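Local coordinates for protein proline dehydrogenase (Deinococcus radiodurans, PDB 4H6Q) that oxidises L-proline to delta-1-pyrroline-5-carboxylate with FAD as cofactor and a quinone as electron acceptor, the first step in breaking proline down to glutamate, at residues L84-H89 with I124-E129; N212-V217 with I237-R242. One frame throughout, in Å; residues are numbered along the deposited sequence. Where two conformers were deposited one is given.

Contact 1. Residues L84-H89 with I124-E129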
loop_
_atom_site.group_PDB
_atom_site.type_symbol
_atom_site.label_atom_id
_atom_site.label_comp_id
_atom_site.label_asym_id
_atom_site.label_seq_id
_atom_site.Cartn_x
_atom_site.Cartn_y
_atom_site.Cartn_z
ATOM N N LEU A 84 -16.544 0.764 -0.569
ATOM C CA LEU A 84 -15.647 1.648 0.178
ATOM C C LEU A 84 -15.377 2.931 -0.585
ATOM O O LEU A 84 -15.410 4.025 -0.020
ATOM C CB LEU A 84 -14.349 0.885 0.430
ATOM C CG LEU A 84 -13.182 1.720 0.951
ATOM C CD1 LEU A 84 -13.456 2.230 2.362
ATOM C CD2 LEU A 84 -11.886 0.895 0.854
ATOM N N ILE A 85 -15.043 2.810 -1.866
ATOM C CA ILE A 85 -14.765 4.001 -2.687
ATOM C C ILE A 85 -15.994 4.914 -2.740
ATOM O O ILE A 85 -15.873 6.152 -2.638
ATOM C CB ILE A 85 -14.328 3.568 -4.116
ATOM C CG1 ILE A 85 -12.959 2.894 -4.062
ATOM C CG2 ILE A 85 -14.345 4.723 -5.090
ATOM C CD1 ILE A 85 -12.647 2.067 -5.331
ATOM N N GLU A 86 -17.188 4.349 -2.920
ATOM C CA GLU A 86 -18.416 5.166 -2.898
ATOM C C GLU A 86 -18.586 5.886 -1.578
ATOM O O GLU A 86 -18.929 7.078 -1.542
ATOM C CB GLU A 86 -19.668 4.311 -3.191
ATOM C CG GLU A 86 -19.706 3.671 -4.587
ATOM C CD GLU A 86 -20.068 4.591 -5.708
ATOM O OE1 GLU A 86 -20.088 5.835 -5.516
ATOM O OE2 GLU A 86 -20.358 4.062 -6.807
ATOM N N ALA A 87 -18.345 5.193 -0.470
ATOM C CA ALA A 87 -18.525 5.788 0.846
ATOM C C ALA A 87 -17.495 6.877 1.111
ATOM O O ALA A 87 -17.829 7.932 1.690
ATOM C CB ALA A 87 -18.473 4.687 1.948
ATOM N N ALA A 88 -16.242 6.642 0.719
ATOM C CA ALA A 88 -15.219 7.693 0.862
ATOM C C ALA A 88 -15.593 8.953 0.096
ATOM O O ALA A 88 -15.625 10.055 0.656
ATOM C CB ALA A 88 -13.854 7.168 0.392
ATOM N N HIS A 89 -15.960 8.770 -1.166
ATOM C CA HIS A 89 -16.375 9.897 -2.004
ATOM C C HIS A 89 -17.560 10.641 -1.374
ATOM O O HIS A 89 -17.582 11.885 -1.381
ATOM C CB HIS A 89 -16.686 9.383 -3.416
ATOM C CG HIS A 89 -17.281 10.420 -4.322
ATOM N ND1 HIS A 89 -16.594 11.557 -4.714
ATOM C CD2 HIS A 89 -18.506 10.505 -4.907
ATOM C CE1 HIS A 89 -17.371 12.307 -5.493
ATOM N NE2 HIS A 89 -18.541 11.690 -5.629
ATOM N N ILE A 124 -10.521 0.486 -10.363
ATOM C CA ILE A 124 -9.796 1.682 -10.778
ATOM C C ILE A 124 -10.731 2.637 -11.529
ATOM O O ILE A 124 -10.654 3.861 -11.337
ATOM C CB ILE A 124 -8.572 1.329 -11.642
ATOM C CG1 ILE A 124 -7.592 0.451 -10.863
ATOM C CG2 ILE A 124 -7.889 2.640 -12.167
ATOM C CD1 ILE A 124 -6.607 -0.276 -11.774
ATOM N N ALA A 125 -11.628 2.110 -12.366
ATOM C CA ALA A 125 -12.580 2.970 -13.083
ATOM C C ALA A 125 -13.412 3.777 -12.082
ATOM O O ALA A 125 -13.659 4.965 -12.299
ATOM C CB ALA A 125 -13.471 2.111 -13.987
ATOM N N LYS A 126 -13.870 3.149 -10.999
ATOM C CA LYS A 126 -14.696 3.823 -10.003
ATOM C C LYS A 126 -13.876 4.881 -9.265
ATOM O O LYS A 126 -14.334 6.046 -9.097
ATOM C CB LYS A 126 -15.364 2.817 -9.043
ATOM C CG LYS A 126 -16.319 3.426 -8.050
ATOM C CD LYS A 126 -17.429 4.252 -8.656
ATOM C CE LYS A 126 -18.407 3.387 -9.401
ATOM N NZ LYS A 126 -19.630 4.170 -9.633
ATOM N N ALA A 127 -12.673 4.534 -8.811
ATOM C CA ALA A 127 -11.831 5.513 -8.120
ATOM C C ALA A 127 -11.541 6.681 -9.076
ATOM O O ALA A 127 -11.647 7.847 -8.662
ATOM C CB ALA A 127 -10.529 4.889 -7.624
ATOM N N LYS A 128 -11.229 6.400 -10.347
ATOM C CA LYS A 128 -10.906 7.474 -11.302
ATOM C C LYS A 128 -12.101 8.394 -11.567
ATOM O O LYS A 128 -11.935 9.614 -11.745
ATOM C CB LYS A 128 -10.437 6.874 -12.620
ATOM C CG LYS A 128 -10.100 7.912 -13.706
ATOM C CD LYS A 128 -9.423 7.312 -14.910
ATOM C CE LYS A 128 -9.221 8.372 -15.970
ATOM N NZ LYS A 128 -8.461 7.789 -17.130
ATOM N N GLU A 129 -13.326 7.865 -11.562
ATOM C CA GLU A 129 -14.506 8.723 -11.734
ATOM C C GLU A 129 -14.514 9.845 -10.701
ATOM O O GLU A 129 -15.050 10.966 -10.946
ATOM C CB GLU A 129 -15.757 7.878 -11.552
ATOM C CG GLU A 129 -17.038 8.603 -11.832
ATOM C CD GLU A 129 -18.255 7.724 -11.625
ATOM O OE1 GLU A 129 -19.371 8.305 -11.608
ATOM O OE2 GLU A 129 -18.085 6.481 -11.486
#
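I85 meets K126 and A127 in the closely packed half of this contact. Its CG2 methyl lies 3.8 Å from K126 CG, against the aliphatic root of the lysine, and 4.0 Å from A127 CA, so the branch rests on the neighbouring backbone itself. The longer arm of the isoleucine carries CD1 to 4.2 Å from A127 CB. The small side chain of A127 is consistent with the near approach of the helices: the CA atoms of I85 and A127 are 6.4 Å apart, and the segment axes approach to 9.9 Å while running almost parallel, at 8°. Such pairing belongs to the TIM-type (beta/alpha)8 barrel, in which successive outer helices point the same way because each returns the chain from one parallel strand to the next; here A127 and I124 also reach I134 of the underlying strand 133-136. Toward solvent the contact changes character, and charges replace methyl groups. K126 leaves its helix with CG anti to the backbone N (chi1 -175°) and then bends at chi2 and chi3, which curls NZ round to E86. The resulting salt bridge, K126 NZ to E86 OE2, is 2.9 Å long and comes in on the syn side of the carboxylate, though 31° out of its plane. The same ammonium makes a weak, longer bond of 3.3 Å from K126 NZ to E129 OE2, and its positive charge probably eases the proximity of the two glutamates. E86 is held from its other oxygen as well, since OE1 is hydrogen-bonded to the hydroxyl of Y130.

Contact 2. Residues N212-V217 with I237-R242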
loop_
_atom_site.group_PDB
_atom_site.type_symbol
_atom_site.label_atom_id
_atom_site.label_comp_id
_atom_site.label_asym_id
_atom_site.label_seq_id
_atom_site.Cartn_x
_atom_site.Cartn_y
_atom_site.Cartn_z
ATOM N N ASN A 212 19.633 -0.909 -0.522
ATOM C CA ASN A 212 18.876 -1.067 -1.764
ATOM C C ASN A 212 17.617 -0.207 -1.706
ATOM O O ASN A 212 17.160 0.294 -2.740
ATOM C CB ASN A 212 18.532 -2.541 -2.026
ATOM C CG ASN A 212 18.244 -2.802 -3.476
ATOM O OD1 ASN A 212 19.023 -2.388 -4.345
ATOM N ND2 ASN A 212 17.158 -3.515 -3.770
ATOM N N TYR A 213 17.059 -0.031 -0.499
ATOM C CA TYR A 213 15.927 0.862 -0.298
ATOM C C TYR A 213 16.266 2.283 -0.742
ATOM O O TYR A 213 15.505 2.930 -1.518
ATOM C CB TYR A 213 15.471 0.817 1.170
ATOM C CG TYR A 213 14.168 1.556 1.403
ATOM C CD1 TYR A 213 12.960 0.873 1.449
ATOM C CD2 TYR A 213 14.143 2.968 1.554
ATOM C CE1 TYR A 213 11.744 1.546 1.651
ATOM C CE2 TYR A 213 12.960 3.624 1.759
ATOM C CZ TYR A 213 11.772 2.928 1.789
ATOM O OH TYR A 213 10.592 3.629 1.944
ATOM N N ARG A 214 17.401 2.791 -0.274
ATOM C CA ARG A 214 17.853 4.105 -0.711
ATOM C C ARG A 214 18.026 4.183 -2.224
ATOM O O ARG A 214 17.606 5.170 -2.826
ATOM C CB ARG A 214 19.146 4.494 0.004
ATOM C CG ARG A 214 18.973 4.690 1.496
ATOM C CD ARG A 214 20.347 4.888 2.143
ATOM N NE ARG A 214 20.279 5.345 3.526
ATOM C CZ ARG A 214 20.054 4.563 4.564
ATOM N NH1 ARG A 214 19.884 3.248 4.381
ATOM N NH2 ARG A 214 20.042 5.100 5.793
ATOM N N ARG A 215 18.656 3.180 -2.849
ATOM C CA ARG A 215 18.848 3.213 -4.303
ATOM C C ARG A 215 17.502 3.305 -5.015
ATOM O O ARG A 215 17.363 4.060 -5.978
ATOM C CB ARG A 215 19.651 1.978 -4.797
ATOM C CG ARG A 215 21.078 1.930 -4.283
ATOM C CD ARG A 215 21.888 0.831 -5.001
ATOM N NE ARG A 215 21.496 -0.498 -4.538
ATOM C CZ ARG A 215 22.244 -1.272 -3.750
ATOM N NH1 ARG A 215 23.449 -0.852 -3.360
ATOM N NH2 ARG A 215 21.807 -2.463 -3.369
ATOM N N LEU A 216 16.497 2.552 -4.559
ATOM C CA LEU A 216 15.195 2.588 -5.223
ATOM C C LEU A 216 14.574 3.998 -5.138
ATOM O O LEU A 216 14.061 4.526 -6.136
ATOM C CB LEU A 216 14.227 1.574 -4.584
ATOM C CG LEU A 216 14.393 0.145 -5.096
ATOM C CD1 LEU A 216 13.620 -0.768 -4.163
ATOM C CD2 LEU A 216 13.867 0.015 -6.548
ATOM N N VAL A 217 14.523 4.558 -3.933
ATOM C CA VAL A 217 13.933 5.884 -3.716
ATOM C C VAL A 217 14.701 6.921 -4.524
ATOM O O VAL A 217 14.082 7.734 -5.230
ATOM C CB VAL A 217 13.936 6.246 -2.218
ATOM C CG1 VAL A 217 13.614 7.741 -1.995
ATOM C CG2 VAL A 217 12.943 5.375 -1.454
ATOM N N ILE A 237 14.485 7.810 6.698
ATOM C CA ILE A 237 13.686 9.036 6.522
ATOM C C ILE A 237 14.615 10.266 6.560
ATOM O O ILE A 237 14.479 11.180 5.721
ATOM C CB ILE A 237 12.590 9.126 7.616
ATOM C CG1 ILE A 237 11.501 8.063 7.353
ATOM C CG2 ILE A 237 11.985 10.541 7.731
ATOM C CD1 ILE A 237 10.614 7.732 8.513
ATOM N N ASP A 238 15.533 10.347 7.527
ATOM C CA ASP A 238 16.428 11.498 7.594
ATOM C C ASP A 238 17.307 11.591 6.338
ATOM O O ASP A 238 17.579 12.693 5.842
ATOM C CB ASP A 238 17.327 11.444 8.835
ATOM C CG ASP A 238 16.569 11.637 10.132
ATOM O OD1 ASP A 238 15.425 12.116 10.084
ATOM O OD2 ASP A 238 17.124 11.288 11.207
ATOM N N ASP A 239 17.750 10.454 5.807
ATOM C CA ASP A 239 18.597 10.469 4.611
ATOM C C ASP A 239 17.775 10.894 3.382
ATOM O O ASP A 239 18.299 11.575 2.498
ATOM C CB ASP A 239 19.240 9.099 4.365
ATOM C CG ASP A 239 20.400 9.169 3.421
ATOM O OD1 ASP A 239 21.102 10.203 3.381
ATOM O OD2 ASP A 239 20.651 8.148 2.755
ATOM N N VAL A 240 16.494 10.507 3.321
ATOM C CA VAL A 240 15.628 10.980 2.229
ATOM C C VAL A 240 15.437 12.502 2.305
ATOM O O VAL A 240 15.510 13.187 1.285
ATOM C CB VAL A 240 14.286 10.221 2.170
ATOM C CG1 VAL A 240 13.309 10.889 1.158
ATOM C CG2 VAL A 240 14.546 8.744 1.805
ATOM N N LYS A 241 15.218 13.042 3.510
ATOM C CA LYS A 241 15.097 14.491 3.672
ATOM C C LYS A 241 16.353 15.167 3.145
ATOM O O LYS A 241 16.291 16.205 2.441
ATOM C CB LYS A 241 14.905 14.911 5.137
ATOM C CG LYS A 241 13.648 14.412 5.803
ATOM C CD LYS A 241 13.487 15.095 7.141
ATOM C CE LYS A 241 12.418 14.437 7.924
ATOM N NZ LYS A 241 12.176 15.009 9.285
ATOM N N ARG A 242 17.510 14.608 3.477
ATOM C CA ARG A 242 18.776 15.153 3.035
ATOM C C ARG A 242 18.896 15.104 1.504
ATOM O O ARG A 242 19.277 16.099 0.872
ATOM C CB ARG A 242 19.849 14.271 3.664
ATOM C CG ARG A 242 21.287 14.637 3.336
ATOM C CD ARG A 242 21.794 14.147 1.972
ATOM N NE ARG A 242 21.641 12.692 1.793
ATOM C CZ ARG A 242 21.885 12.055 0.653
ATOM N NH1 ARG A 242 22.270 12.754 -0.406
ATOM N NH2 ARG A 242 21.693 10.744 0.548
#
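With CG anti to its carbonyl carbon (chi1 -66°) and the chain extended from CG to NE, R214 stretches across to D239, whose own CG stands anti to the backbone N (chi1 -163°). The two side chains cross at about a right angle, and R214 NE donates to D239 OD2 at 2.9 Å. The oxygen lies in the plane of the guanidinium, at its edge, but the donor meets the anti side of the carboxylate, tilted from its plane, the two flat groups being 46° apart. The other oxygen belongs to R242, one turn on, which grips D239 OD1 side-on through NE (3.0 Å) and NH2 (2.9 Å), both from the same face of the carboxylate. One aspartate thus joins two arginines, and an alanine in its place would probably leave both guanidinium groups without their shared counter-charge and freer to turn. These helices are successive members of the outer ring of a (beta/alpha)8 barrel, following strands 188-191 and 227-230. Beneath the ionic layer the contact is apolar: V217 CG1 and V240 CG2 touch at 4.0 Å, and both valines also pack on V229 of strand 227-230. The side chain of V217 lies about 4 Å from that of M190, an FAD-binding residue, which places this edge of the contact next to the cofactor-binding part of the barrel. Within helix 206-222, R215 holds N212 OD1 through NE and NH2, while N212 ND2 is hydrogen-bonded to the backbone oxygen of S169.

From the N terminus, the chain passes helices 23-33 and 42-54 and strand 58-63 before helix 71-90, then runs along strand 96-99 and the small hairpin 109-114 and returns in helix 115-129, where contact 1 closes a loop of 34 residues. It continues through strands 133-136, 163-168 and 188-191 before helix 206-222 opens contact 2, which closes after 19 intervening residues, strand 227-230 among them, on helix 234-246. The loops stand in series, neither nested nor crossed. Each contact joins helices flanking a single strand of the barrel, yet they occupy opposite sides of the chain's centre, their own centres 32 Å apart. Contact 2 alone borders the FAD-binding region; contact 1 lies away from the flavin and substrate sites.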